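Local coordinates for protein folylpolyglutamate synthase (FolC) (Helicobacter pylori, PDB 6K8C) that probably adds glutamate to dihydropteroate and, one residue after another, to tetrahydrofolates, using ATP to make dihydrofolate and folylpolyglutamates, at residues 195-198 against 199-203. Numbering follows the deposited sequence.
Sequences APQQ and ELVLN
Leu202 N reaches back to Gln198 O at 3.0 Å, an almost straight bond (169° at the hydrogen) that closes the first turn of the helix 199-211, while Val201 N leans on the same oxygen only weakly, at 121°. Gln198 thus stands at the N-cap position, its carbonyl engaged by two successive amides; the next bond of the ladder, from Asn203 N to Glu199 O, carries the helix on. The cap residue's own side chain runs extended beyond CG, and its CB comes no nearer than 4.5 Å to Val201 CG2.

The tighter side-chain contact is made one residue earlier. Gln197 crosses Val201 at an angle, with its CB, CG, CD and OE1 all meeting one methyl: CB and CD each lie 4.0 Å from Val201 CG1, and Gln197 OE1 sits 3.6 Å from that same carbon. The bend at chi2 (-79°) brings the amide back alongside Ala195, where Gln197 NE2 gives a weak bond to Ala195 O, 3.2 Å away. The strongest partner of the amide is Thr163 O, bonded by NE2, while OE1 accepts from Ile165 N. Held at both ends, the amide should have little freedom to flip, and the CB-CG part of Gln197 packs with OE1 on the buried valine.

The loop joins strand 191-194 of the large mixed sheet to helix 199-211, the first half of a beta-alpha-beta crossover that returns to the adjacent parallel strand 215-218, within the Mur ligase middle domain. Ala195 is still hydrogen-bonded through its backbone to Phe162, at the end of the neighbouring parallel strand 159-162, and touches Val246 of helix 241-254; on helix 177-185, Val201 touches Ala181, and Leu200 touches Leu177.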
loop_
_atom_site.group_PDB
_atom_site.type_symbol
_atom_site.label_atom_id
_atom_site.label_comp_id
_atom_site.label_asym_id
_atom_site.label_seq_id
_atom_site.Cartn_x
_atom_site.Cartn_y
_atom_site.Cartn_z
ATOM N N ALA A 195 -12.377 4.947 8.759
ATOM C CA ALA A 195 -11.537 6.070 9.154
ATOM C C ALA A 195 -12.263 7.386 8.874
ATOM O O ALA A 195 -13.242 7.411 8.122
ATOM C CB ALA A 195 -10.212 6.018 8.387
ATOM N N PRO A 196 -11.809 8.495 9.469
ATOM C CA PRO A 196 -12.431 9.795 9.167
ATOM C C PRO A 196 -12.400 10.083 7.671
ATOM O O PRO A 196 -11.375 9.908 7.006
ATOM C CB PRO A 196 -11.578 10.792 9.964
ATOM C CG PRO A 196 -11.031 9.983 11.095
ATOM C CD PRO A 196 -10.771 8.618 10.511
ATOM N N GLN A 197 -13.549 10.495 7.141
ATOM C CA GLN A 197 -13.756 10.670 5.709
ATOM C C GLN A 197 -14.265 12.076 5.429
ATOM O O GLN A 197 -14.623 12.829 6.336
ATOM C CB GLN A 197 -14.774 9.661 5.153
ATOM C CG GLN A 197 -14.510 8.209 5.500
ATOM C CD GLN A 197 -13.437 7.600 4.631
ATOM O OE1 GLN A 197 -13.177 8.080 3.532
ATOM N NE2 GLN A 197 -12.798 6.543 5.125
ATOM N N GLN A 198 -14.324 12.413 4.143
ATOM C CA GLN A 198 -15.060 13.594 3.725
ATOM C C GLN A 198 -16.558 13.370 3.922
ATOM O O GLN A 198 -17.043 12.234 3.962
ATOM C CB GLN A 198 -14.751 13.927 2.267
ATOM C CG GLN A 198 -13.343 14.442 2.049
ATOM C CD GLN A 198 -13.037 14.688 0.587
ATOM O OE1 GLN A 198 -13.703 15.484 -0.072
ATOM N NE2 GLN A 198 -12.025 13.998 0.068
ATOM N N GLU A 199 -17.297 14.477 4.033
ATOM C CA GLU A 199 -18.686 14.409 4.480
ATOM C C GLU A 199 -19.549 13.560 3.546
ATOM O O GLU A 199 -20.343 12.732 4.004
ATOM C CB GLU A 199 -19.258 15.823 4.607
ATOM C CG GLU A 199 -20.721 15.864 5.009
ATOM C CD GLU A 199 -21.324 17.243 4.829
ATOM O OE1 GLU A 199 -20.554 18.202 4.607
ATOM O OE2 GLU A 199 -22.564 17.366 4.907
ATOM N N LEU A 200 -19.421 13.760 2.231
ATOM C CA LEU A 200 -20.243 12.983 1.306
ATOM C C LEU A 200 -19.903 11.497 1.363
ATOM O O LEU A 200 -20.786 10.655 1.176
ATOM C CB LEU A 200 -20.100 13.516 -0.124
ATOM C CG LEU A 200 -18.826 13.292 -0.942
ATOM C CD1 LEU A 200 -18.952 12.056 -1.829
ATOM C CD2 LEU A 200 -18.532 14.524 -1.786
ATOM N N VAL A 201 -18.639 11.158 1.629
ATOM C CA VAL A 201 -18.248 9.753 1.694
ATOM C C VAL A 201 -18.827 9.094 2.942
ATOM O O VAL A 201 -19.346 7.974 2.881
ATOM C CB VAL A 201 -16.716 9.620 1.632
ATOM C CG1 VAL A 201 -16.285 8.159 1.813
ATOM C CG2 VAL A 201 -16.191 10.171 0.307
ATOM N N LEU A 202 -18.754 9.776 4.088
ATOM C CA LEU A 202 -19.381 9.250 5.298
ATOM C C LEU A 202 -20.884 9.083 5.107
ATOM O O LEU A 202 -21.465 8.075 5.531
ATOM C CB LEU A 202 -19.088 10.168 6.489
ATOM C CG LEU A 202 -19.641 9.712 7.844
ATOM C CD1 LEU A 202 -19.241 8.272 8.166
ATOM C CD2 LEU A 202 -19.208 10.658 8.963
ATOM N N ASN A 203 -21.530 10.063 4.467
ATOM C CA ASN A 203 -22.956 9.960 4.171
ATOM C C ASN A 203 -23.247 8.751 3.292
ATOM O O ASN A 203 -24.184 7.988 3.553
ATOM C CB ASN A 203 -23.443 11.241 3.488
ATOM C CG ASN A 203 -23.869 12.303 4.475
ATOM O OD1 ASN A 203 -24.262 11.995 5.598
ATOM N ND2 ASN A 203 -23.799 13.564 4.058
#